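Local coordinates for porin protein associated with imipenem resistance (Acinetobacter baumannii, PDB 4FUV) that forms an eight-stranded beta-barrel in the outer membrane and probably takes part in the uptake of ornithine and the carbapenem antibiotic imipenem, at residues A[20-25]-A[163-168]; A[79-84]-A[95-100]; A[89-94]-A[154-159]. All coordinates share one frame; numbering follows the deposited sequence.

Contact 1: residues A[20-25]-A[163-168]; sequences GARAEV and GVFGEV. With C8E ((hydroxyethyloxy)tri(ethyloxy)octane), chain F.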
loop_
_atom_site.group_PDB
_atom_site.type_symbol
_atom_site.label_atom_id
_atom_site.label_comp_id
_atom_site.label_asym_id
_atom_site.label_seq_id
_atom_site.Cartn_x
_atom_site.Cartn_y
_atom_site.Cartn_z
ATOM N N GLY A 20 22.342 20.956 -29.018
ATOM C CA GLY A 20 21.162 20.137 -29.176
ATOM C C GLY A 20 19.917 20.707 -28.547
ATOM O O GLY A 20 19.848 21.883 -28.175
ATOM N N ALA A 21 18.918 19.847 -28.430
ATOM C CA ALA A 21 17.618 20.245 -27.930
ATOM C C ALA A 21 16.984 19.055 -27.222
ATOM O O ALA A 21 17.412 17.909 -27.384
ATOM C CB ALA A 21 16.737 20.728 -29.070
ATOM N N ARG A 22 15.981 19.316 -26.408
ATOM C CA ARG A 22 15.309 18.212 -25.765
ATOM C C ARG A 22 13.820 18.475 -25.683
ATOM O O ARG A 22 13.388 19.627 -25.670
ATOM C CB ARG A 22 15.912 17.931 -24.383
ATOM C CG ARG A 22 15.548 18.922 -23.281
ATOM C CD ARG A 22 16.286 18.619 -21.976
ATOM N NE ARG A 22 16.007 19.629 -20.955
ATOM C CZ ARG A 22 16.846 19.994 -19.985
ATOM N NH1 ARG A 22 18.052 19.427 -19.871
ATOM N NH2 ARG A 22 16.471 20.930 -19.114
ATOM N N ALA A 23 13.051 17.394 -25.661
ATOM C CA ALA A 23 11.619 17.453 -25.427
ATOM C C ALA A 23 11.361 16.820 -24.078
ATOM O O ALA A 23 11.985 15.812 -23.738
ATOM C CB ALA A 23 10.872 16.691 -26.518
ATOM N N GLU A 24 10.437 17.395 -23.311
ATOM C CA GLU A 24 10.221 16.932 -21.957
ATOM C C GLU A 24 8.773 17.090 -21.523
ATOM O O GLU A 24 8.034 17.936 -22.034
ATOM C CB GLU A 24 11.155 17.671 -20.986
ATOM C CG GLU A 24 10.847 19.173 -20.821
ATOM C CD GLU A 24 12.092 20.004 -20.493
ATOM O OE1 GLU A 24 13.215 19.580 -20.854
ATOM O OE2 GLU A 24 11.955 21.073 -19.871
ATOM N N VAL A 25 8.387 16.245 -20.577
ATOM C CA VAL A 25 7.075 16.269 -19.964
ATOM C C VAL A 25 7.285 16.086 -18.462
ATOM O O VAL A 25 8.064 15.230 -18.020
ATOM C CB VAL A 25 6.157 15.165 -20.546
ATOM C CG1 VAL A 25 6.818 13.781 -20.453
ATOM C CG2 VAL A 25 4.812 15.168 -19.873
ATOM N N GLY A 163 19.467 10.553 -26.514
ATOM C CA GLY A 163 19.401 9.942 -25.205
ATOM C C GLY A 163 18.110 10.279 -24.493
ATOM O O GLY A 163 17.261 10.996 -25.019
ATOM N N VAL A 164 17.963 9.751 -23.288
ATOM C CA VAL A 164 16.793 10.022 -22.471
ATOM C C VAL A 164 17.223 10.588 -21.121
ATOM O O VAL A 164 18.379 10.426 -20.713
ATOM C CB VAL A 164 15.971 8.752 -22.288
ATOM C CG1 VAL A 164 15.469 8.265 -23.656
ATOM C CG2 VAL A 164 16.824 7.679 -21.619
ATOM N N PHE A 165 16.319 11.277 -20.435
ATOM C CA PHE A 165 16.681 11.823 -19.133
ATOM C C PHE A 165 15.526 11.889 -18.154
ATOM O O PHE A 165 14.361 11.773 -18.536
ATOM C CB PHE A 165 17.311 13.210 -19.290
ATOM C CG PHE A 165 16.315 14.324 -19.417
ATOM C CD1 PHE A 165 15.747 14.633 -20.649
ATOM C CD2 PHE A 165 15.958 15.073 -18.306
ATOM C CE1 PHE A 165 14.828 15.672 -20.764
ATOM C CE2 PHE A 165 15.045 16.103 -18.401
ATOM C CZ PHE A 165 14.469 16.412 -19.635
ATOM N N GLY A 166 15.864 12.043 -16.878
ATOM C CA GLY A 166 14.898 12.402 -15.861
ATOM C C GLY A 166 15.539 13.505 -15.047
ATOM O O GLY A 166 16.763 13.573 -14.976
ATOM N N GLU A 167 14.734 14.366 -14.439
ATOM C CA GLU A 167 15.272 15.432 -13.607
ATOM C C GLU A 167 14.326 15.715 -12.457
ATOM O O GLU A 167 13.096 15.790 -12.633
ATOM C CB GLU A 167 15.487 16.713 -14.417
ATOM C CG GLU A 167 16.250 17.815 -13.664
ATOM C CD GLU A 167 16.458 19.087 -14.493
ATOM O OE1 GLU A 167 17.036 19.003 -15.599
ATOM O OE2 GLU A 167 16.039 20.175 -14.039
ATOM N N VAL A 168 14.897 15.886 -11.275
ATOM C CA VAL A 168 14.101 16.259 -10.110
ATOM C C VAL A 168 14.759 17.445 -9.420
ATOM O O VAL A 168 15.984 17.485 -9.257
ATOM C CB VAL A 168 13.894 15.074 -9.118
ATOM C CG1 VAL A 168 13.297 13.866 -9.840
ATOM C CG2 VAL A 168 15.194 14.690 -8.443
HETATM C C4 C8E F . 12.784 7.633 -20.131
HETATM C C5 C8E F . 12.237 9.002 -20.512
HETATM C C6 C8E F . 11.821 9.040 -21.980
HETATM C C7 C8E F . 10.574 9.899 -22.168
HETATM O O9 C8E F . 8.717 13.928 -24.213
HETATM C C10 C8E F . 7.760 14.160 -25.226
HETATM C C11 C8E F . 6.857 15.325 -24.825
HETATM O O12 C8E F . 7.194 16.517 -25.512
HETATM C C13 C8E F . 6.081 17.366 -25.692
HETATM C C14 C8E F . 6.299 18.272 -26.896
HETATM C C16 C8E F . 5.366 21.803 -26.374
HETATM C C17 C8E F . 5.726 23.229 -25.970
HETATM O O18 C8E F . 4.619 24.074 -26.196
HETATM C C19 C8E F . 3.507 23.732 -25.403
HETATM C C20 C8E F . 2.446 24.822 -25.516
HETATM O O21 C8E F . 1.213 24.218 -25.835
HETATM O O HOH W 1 18.132 21.537 -16.728
#
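Glu167 OE1 is approached by Arg22 from strand 20-26, one strand removed, and is tied to it through a water, which donates to OE1 over 3.0 Å and accepts from Arg22 NH2. The phenol of Tyr96 is hydrogen-bonded to the same oxygen, and OE2 to Tyr149, so hydroxyls and water hold this carboxylate. Directly, OE1 and Arg22 NH2 stand 4.0 Å apart; the oxygen lies well off the guanidinium plane and no N-H is aimed at it, so the charges probably attract without a bond, while the water occupies the guanidinium edge. Arg22 also forms a salt bridge within its own strand, from NE to Glu24 OE1 at 2.8 Å, bent to 138° at the hydrogen; NH1 forms another with Glu80, and NH2 a hydrogen bond with Tyr76. The other oxygen, Glu24 OE2, is engaged by Tyr76, Asn49 and Lys218. The two cations at Glu24 would probably favour its ionised form.

Phe165 supplies the apolar side of the contact. Its CG sits between the backbone N and the carbonyl carbon (chi1 83°), directing the ring across to the other strand, where CE1 meets Arg22 CD at 3.5 Å. The CE2 side of the ring lies over one face of the guanidinium, the planes inclined by 32°, and the ring edge faces Glu24 OE1, which lies 3.6 Å from Phe165 CZ.

No backbone hydrogen bond joins the segments, whose axes come no closer than 8.9 Å. Strand 213-224 pairs with both 20-26 and 162-172 and separates them in the barrel wall, so Arg22, Glu24, Phe165 and Glu167 meet across its inner surface. A detergent touches Ala23 and Val164 on the outer surface; strands 29-37 and 95-114 add neighbours inside.

Contact 2: residues A[79-84]-A[95-100]; sequences AEIRPW and LYVAAG. With C8E ((hydroxyethyloxy)tri(ethyloxy)octane), chain E; C8E ((hydroxyethyloxy)tri(ethyloxy)octane), chain H.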
loop_
_atom_site.group_PDB
_atom_site.type_symbol
_atom_site.label_atom_id
_atom_site.label_comp_id
_atom_site.label_asym_id
_atom_site.label_seq_id
_atom_site.Cartn_x
_atom_site.Cartn_y
_atom_site.Cartn_z
ATOM N N ALA A 79 22.069 26.221 -15.527
ATOM C CA ALA A 79 23.407 25.647 -15.708
ATOM C C ALA A 79 23.331 24.170 -15.341
ATOM O O ALA A 79 22.685 23.803 -14.349
ATOM C CB ALA A 79 24.410 26.354 -14.817
ATOM N N GLU A 80 23.977 23.317 -16.130
ATOM C CA GLU A 80 24.093 21.908 -15.768
ATOM C C GLU A 80 25.562 21.525 -15.547
ATOM O O GLU A 80 26.411 21.691 -16.424
ATOM C CB GLU A 80 23.449 21.004 -16.829
ATOM C CG GLU A 80 22.008 21.393 -17.170
ATOM C CD GLU A 80 21.336 20.394 -18.100
ATOM O OE1 GLU A 80 22.050 19.642 -18.807
ATOM O OE2 GLU A 80 20.089 20.356 -18.116
ATOM N N ILE A 81 25.849 21.013 -14.366
ATOM C CA ILE A 81 27.207 20.646 -14.015
ATOM C C ILE A 81 27.342 19.134 -13.937
ATOM O O ILE A 81 26.659 18.476 -13.153
ATOM C CB ILE A 81 27.659 21.292 -12.684
ATOM C CG1 ILE A 81 27.760 22.811 -12.839
ATOM C CG2 ILE A 81 29.040 20.722 -12.255
ATOM C CD1 ILE A 81 26.547 23.582 -12.412
ATOM N N ARG A 82 28.239 18.596 -14.760
ATOM C CA ARG A 82 28.475 17.159 -14.820
ATOM C C ARG A 82 29.829 16.829 -14.201
ATOM O O ARG A 82 30.856 17.065 -14.831
ATOM C CB ARG A 82 28.434 16.690 -16.282
ATOM C CG ARG A 82 27.055 16.750 -16.915
ATOM C CD ARG A 82 27.095 16.421 -18.439
ATOM N NE ARG A 82 25.826 15.852 -18.890
ATOM C CZ ARG A 82 24.686 16.542 -18.983
ATOM N NH1 ARG A 82 24.649 17.839 -18.681
ATOM N NH2 ARG A 82 23.582 15.938 -19.402
ATOM N N PRO A 83 29.833 16.317 -12.954
ATOM C CA PRO A 83 31.109 16.027 -12.275
ATOM C C PRO A 83 31.954 15.012 -13.047
ATOM O O PRO A 83 33.174 15.052 -12.960
ATOM C CB PRO A 83 30.671 15.462 -10.909
ATOM C CG PRO A 83 29.331 16.134 -10.653
ATOM C CD PRO A 83 28.679 16.191 -12.040
ATOM N N TRP A 84 31.309 14.144 -13.821
ATOM C CA TRP A 84 32.014 13.155 -14.618
ATOM C C TRP A 84 31.818 13.402 -16.121
ATOM O O TRP A 84 31.753 12.469 -16.931
ATOM C CB TRP A 84 31.559 11.756 -14.210
ATOM C CG TRP A 84 31.677 11.539 -12.723
ATOM C CD1 TRP A 84 32.793 11.138 -12.028
ATOM C CD2 TRP A 84 30.669 11.745 -11.734
ATOM N NE1 TRP A 84 32.523 11.055 -10.687
ATOM C CE2 TRP A 84 31.211 11.429 -10.489
ATOM C CE3 TRP A 84 29.329 12.156 -11.814
ATOM C CZ2 TRP A 84 30.486 11.517 -9.310
ATOM C CZ3 TRP A 84 28.611 12.240 -10.646
ATOM C CH2 TRP A 84 29.186 11.923 -9.411
ATOM N N LEU A 95 25.124 12.091 -15.419
ATOM C CA LEU A 95 24.758 12.632 -14.102
ATOM C C LEU A 95 25.065 14.136 -13.979
ATOM O O LEU A 95 26.185 14.582 -14.259
ATOM C CB LEU A 95 25.459 11.846 -12.990
ATOM C CG LEU A 95 25.047 10.386 -12.816
ATOM C CD1 LEU A 95 26.067 9.664 -11.916
ATOM C CD2 LEU A 95 23.655 10.292 -12.205
ATOM N N TYR A 96 24.083 14.928 -13.564
ATOM C CA TYR A 96 24.333 16.359 -13.456
ATOM C C TYR A 96 23.566 17.044 -12.331
ATOM O O TYR A 96 22.521 16.571 -11.898
ATOM C CB TYR A 96 24.057 17.085 -14.785
ATOM C CG TYR A 96 22.597 17.125 -15.235
ATOM C CD1 TYR A 96 22.051 16.080 -15.974
ATOM C CD2 TYR A 96 21.773 18.223 -14.946
ATOM C CE1 TYR A 96 20.729 16.111 -16.415
ATOM C CE2 TYR A 96 20.432 18.258 -15.380
ATOM C CZ TYR A 96 19.928 17.192 -16.112
ATOM O OH TYR A 96 18.618 17.182 -16.540
ATOM N N VAL A 97 24.103 18.167 -11.870
ATOM C CA VAL A 97 23.361 19.055 -10.982
ATOM C C VAL A 97 22.968 20.290 -11.777
ATOM O O VAL A 97 23.793 20.866 -12.514
ATOM C CB VAL A 97 24.172 19.445 -9.709
ATOM C CG1 VAL A 97 25.533 19.937 -10.086
ATOM C CG2 VAL A 97 23.433 20.511 -8.888
ATOM N N ALA A 98 21.699 20.649 -11.665
ATOM C CA ALA A 98 21.114 21.817 -12.327
ATOM C C ALA A 98 20.934 22.958 -11.331
ATOM O O ALA A 98 20.381 22.779 -10.238
ATOM C CB ALA A 98 19.751 21.450 -12.933
ATOM N N ALA A 99 21.384 24.139 -11.717
ATOM C CA ALA A 99 21.183 25.321 -10.910
ATOM C C ALA A 99 20.833 26.461 -11.849
ATOM O O ALA A 99 21.498 26.679 -12.857
ATOM C CB ALA A 99 22.419 25.649 -10.139
ATOM N N GLY A 100 19.791 27.195 -11.509
ATOM C CA GLY A 100 19.368 28.290 -12.360
ATOM C C GLY A 100 18.165 29.019 -11.830
ATOM O O GLY A 100 17.976 29.156 -10.608
HETATM C C5 C8E E . 29.450 15.981 -6.421
HETATM C C6 C8E E . 30.634 15.081 -6.078
HETATM C C7 C8E E . 31.637 15.009 -7.221
HETATM C C8 C8E E . 32.369 13.672 -7.223
HETATM O O9 C8E E . 33.719 13.875 -7.576
HETATM C C10 C8E E . 34.278 12.820 -8.336
HETATM C C11 C8E E . 34.182 11.485 -7.610
HETATM O O12 C8E E . 34.577 10.512 -8.547
HETATM C C13 C8E E . 34.081 9.215 -8.311
HETATM C C14 C8E E . 34.411 8.403 -9.557
HETATM O O15 C8E E . 33.261 7.804 -10.113
HETATM C C16 C8E E . 33.583 7.064 -11.274
HETATM C C17 C8E E . 33.293 7.883 -12.530
HETATM O O18 C8E E . 34.096 7.490 -13.635
HETATM C C19 C8E E . 35.101 8.439 -13.947
HETATM C C20 C8E E . 34.451 9.722 -14.433
HETATM O O21 C8E E . 35.336 10.495 -15.196
HETATM C C1 C8E H . 29.307 7.831 -8.360
HETATM C C2 C8E H . 29.097 8.149 -9.843
HETATM C C3 C8E H . 29.701 7.060 -10.724
HETATM C C4 C8E H . 28.754 6.651 -11.849
HETATM C C5 C8E H . 29.502 5.819 -12.894
HETATM C C6 C8E H . 28.733 4.536 -13.213
HETATM O O HOH W 2 28.693 13.752 -14.960
#
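The Tyr96 ring carries the Glu80 carboxylate stacked over one face, the planes 23° apart and Glu80 CD 3.6 Å from Tyr96 CE2. Both residues lie at the connection end of an antiparallel beta hairpin, two adjacent strands of the barrel. Alongside the ring runs Arg82, whose guanidinium is nearly parallel to it (14°) with one face over Tyr96 CB. In a salt bridge of 3.2 Å from Arg82 NH1, Glu80 OE1 lies in the guanidinium plane, while NH1 meets it on the anti side, tilted from the carboxylate plane. Trp84 is enclosed differently: Pro83 CB lies on one face, a detergent alkyl carbon on the opposite one, and at the indole edge NE1 donates to an ether oxygen, O12, of a second detergent at 3.0 Å.

Ala79-Ala99 and Ile81-Val97 are hydrogen-bonded pairs, each joined by two backbone bonds, and Glu80-Ala98 is the non-hydrogen-bonded pair between them. Ile81 and Val97 lie side by side on the same face, CB to CG1 at 3.6 Å, whereas Glu80 and Ala98 point to the other, interior face. There Glu80 OE2 reaches Arg22, and Tyr96 OH reaches Glu167. Past Arg82 and Tyr96 the chains part, and Trp84 CZ3 packs on Leu95 CD1 at 3.8 Å. A water forms a bridge here, accepting from Trp84 N and donating to Leu95 O at 2.7 Å.

Contact 3: residues A[89-94]-A[154-159]; sequences NRWAQG and FAPKIN. With C8E ((hydroxyethyloxy)tri(ethyloxy)octane), chain H.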
loop_
_atom_site.group_PDB
_atom_site.type_symbol
_atom_site.label_atom_id
_atom_site.label_comp_id
_atom_site.label_asym_id
_atom_site.label_seq_id
_atom_site.Cartn_x
_atom_site.Cartn_y
_atom_site.Cartn_z
ATOM N N ASN A 89 31.876 6.744 -20.025
ATOM C CA ASN A 89 30.865 5.887 -19.432
ATOM C C ASN A 89 29.538 6.644 -19.489
ATOM O O ASN A 89 29.466 7.802 -19.079
ATOM C CB ASN A 89 31.240 5.507 -18.003
ATOM C CG ASN A 89 30.262 4.529 -17.390
ATOM O OD1 ASN A 89 29.200 4.916 -16.905
ATOM N ND2 ASN A 89 30.608 3.248 -17.421
ATOM N N ARG A 90 28.509 6.011 -20.041
ATOM C CA ARG A 90 27.264 6.713 -20.335
ATOM C C ARG A 90 26.482 7.066 -19.067
ATOM O O ARG A 90 25.825 8.103 -19.004
ATOM C CB ARG A 90 26.411 5.899 -21.317
ATOM C CG ARG A 90 25.170 5.278 -20.710
ATOM C CD ARG A 90 24.812 3.953 -21.361
ATOM N NE ARG A 90 24.723 4.044 -22.812
ATOM C CZ ARG A 90 25.623 3.533 -23.642
ATOM N NH1 ARG A 90 26.676 2.889 -23.158
ATOM N NH2 ARG A 90 25.471 3.661 -24.949
ATOM N N TRP A 91 26.559 6.219 -18.048
ATOM C CA TRP A 91 25.888 6.531 -16.787
ATOM C C TRP A 91 26.564 7.710 -16.101
ATOM O O TRP A 91 25.903 8.671 -15.695
ATOM C CB TRP A 91 25.853 5.299 -15.885
ATOM C CG TRP A 91 25.496 4.073 -16.644
ATOM C CD1 TRP A 91 26.264 2.959 -16.815
ATOM C CD2 TRP A 91 24.285 3.839 -17.379
ATOM N NE1 TRP A 91 25.602 2.041 -17.594
ATOM C CE2 TRP A 91 24.388 2.558 -17.951
ATOM C CE3 TRP A 91 23.129 4.591 -17.600
ATOM C CZ2 TRP A 91 23.369 2.009 -18.732
ATOM C CZ3 TRP A 91 22.123 4.045 -18.372
ATOM C CH2 TRP A 91 22.250 2.767 -18.931
ATOM N N ALA A 92 27.889 7.656 -16.007
ATOM C CA ALA A 92 28.654 8.722 -15.364
ATOM C C ALA A 92 28.493 10.075 -16.062
ATOM O O ALA A 92 28.299 11.087 -15.398
ATOM C CB ALA A 92 30.113 8.356 -15.277
ATOM N N GLN A 93 28.606 10.091 -17.387
ATOM C CA GLN A 93 28.490 11.339 -18.159
ATOM C C GLN A 93 27.101 11.974 -18.025
ATOM O O GLN A 93 26.956 13.205 -18.082
ATOM C CB GLN A 93 28.828 11.102 -19.640
ATOM C CG GLN A 93 28.953 12.379 -20.496
ATOM C CD GLN A 93 27.603 12.922 -20.966
ATOM O OE1 GLN A 93 26.611 12.186 -21.022
ATOM N NE2 GLN A 93 27.559 14.218 -21.292
ATOM N N GLY A 94 26.094 11.131 -17.831
ATOM C CA GLY A 94 24.709 11.580 -17.760
ATOM C C GLY A 94 24.286 12.212 -16.446
ATOM O O GLY A 94 23.205 12.820 -16.354
ATOM N N PHE A 154 19.646 12.931 -14.556
ATOM C CA PHE A 154 20.290 11.733 -15.064
ATOM C C PHE A 154 19.951 11.599 -16.540
ATOM O O PHE A 154 18.821 11.263 -16.897
ATOM C CB PHE A 154 19.806 10.499 -14.299
ATOM C CG PHE A 154 20.503 9.216 -14.713
ATOM C CD1 PHE A 154 21.885 9.172 -14.831
ATOM C CD2 PHE A 154 19.780 8.058 -14.968
ATOM C CE1 PHE A 154 22.538 7.998 -15.209
ATOM C CE2 PHE A 154 20.424 6.880 -15.351
ATOM C CZ PHE A 154 21.804 6.852 -15.466
ATOM N N ALA A 155 20.923 11.859 -17.401
ATOM C CA ALA A 155 20.654 11.938 -18.837
ATOM C C ALA A 155 21.522 11.013 -19.688
ATOM O O ALA A 155 22.291 11.486 -20.526
ATOM C CB ALA A 155 20.792 13.393 -19.322
ATOM N N PRO A 156 21.384 9.688 -19.507
ATOM C CA PRO A 156 22.262 8.802 -20.281
ATOM C C PRO A 156 22.037 8.921 -21.784
ATOM O O PRO A 156 20.897 8.972 -22.246
ATOM C CB PRO A 156 21.896 7.402 -19.776
ATOM C CG PRO A 156 20.479 7.547 -19.246
ATOM C CD PRO A 156 20.428 8.941 -18.663
ATOM N N LYS A 157 23.134 8.997 -22.530
ATOM C CA LYS A 157 23.093 8.988 -23.994
ATOM C C LYS A 157 22.991 7.565 -24.504
ATOM O O LYS A 157 23.668 6.672 -24.005
ATOM C CB LYS A 157 24.355 9.613 -24.579
ATOM C CG LYS A 157 24.373 11.124 -24.574
ATOM C CD LYS A 157 25.688 11.649 -25.138
ATOM C CE LYS A 157 25.813 13.145 -24.929
ATOM N NZ LYS A 157 27.174 13.639 -25.244
ATOM N N ILE A 158 22.149 7.356 -25.506
ATOM C CA ILE A 158 22.016 6.039 -26.115
ATOM C C ILE A 158 23.091 5.899 -27.179
ATOM O O ILE A 158 23.716 4.849 -27.320
ATOM C CB ILE A 158 20.601 5.826 -26.668
ATOM C CG1 ILE A 158 19.665 5.513 -25.506
ATOM C CG2 ILE A 158 20.578 4.707 -27.698
ATOM C CD1 ILE A 158 18.311 6.137 -25.619
ATOM N N ASN A 159 23.311 6.987 -27.906
ATOM C CA ASN A 159 24.512 7.161 -28.700
ATOM C C ASN A 159 24.857 8.646 -28.770
ATOM O O ASN A 159 24.289 9.455 -28.037
ATOM C CB ASN A 159 24.366 6.541 -30.095
ATOM C CG ASN A 159 23.119 7.002 -30.812
ATOM O OD1 ASN A 159 22.778 8.185 -30.795
ATOM N ND2 ASN A 159 22.416 6.064 -31.432
HETATM C C1 C8E H . 29.307 7.831 -8.360
HETATM C C2 C8E H . 29.097 8.149 -9.843
HETATM C C3 C8E H . 29.701 7.060 -10.724
HETATM C C4 C8E H . 28.754 6.651 -11.849
HETATM C C5 C8E H . 29.502 5.819 -12.894
HETATM C C6 C8E H . 28.733 4.536 -13.213
HETATM O O HOH W 3 25.800 9.826 -21.280
HETATM O O HOH W 4 24.239 13.329 -20.847
#
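Arg90 NH2 donates to Ile158 O at 3.2 Å, the chain of the arginine being bent at chi2 and chi3; the oxygen lies in the guanidinium plane, but the nitrogen sits above the carbonyl plane. Its NE makes a weak bond to Lys157 O. In the reverse direction Ala155 N donates to Gly94 O at 2.7 Å, where the absence of a side chain on Gly94 lets the backbones approach to 4.2 Å between the CA atoms of Gly94 and Ala155. Within 89-94, Asn89 is the helix N-cap, its OD1 accepting from Ala92 N.

Apolar contacts gather around Trp91. Its edge meets the edge of Phe154, CE3 to CZ at 3.4 Å, and Trp91 CZ3 reaches Pro156 CB at 3.6 Å. Pro156 in turn lays its CD over the centre of the Phe154 ring.

Two waters complete the interface. One donates to Arg90 O and Gln93 OE1 and accepts from Lys157 N; the other links Gln93 OE1 to Ala155 O.

Bonds to main-chain carbonyls, bridging waters and aromatic-proline packing thus share the contact, with no salt bridge between the segments.

Overall arrangement
From the N terminus, residues 20-25 form the first barrel strand and meet 163-168 only after 137 intervening residues, so contact 1 closes a long loop that contains both other contacts. Within it, contact 2 closes a short loop, with ten residues between its segments. That loop includes helix 90-94, from which contact 3 reaches on to the loop 154-159; contacts 2 and 3 therefore cross. The loop 154-159 leads into strand 162-172, returning the chain to contact 1, and Phe154 and Pro156 pair by backbone with Gly166 and Val164, joining contact 3 to contact 1. Together they join the barrel interior to the turns at one end, probably the periplasmic one.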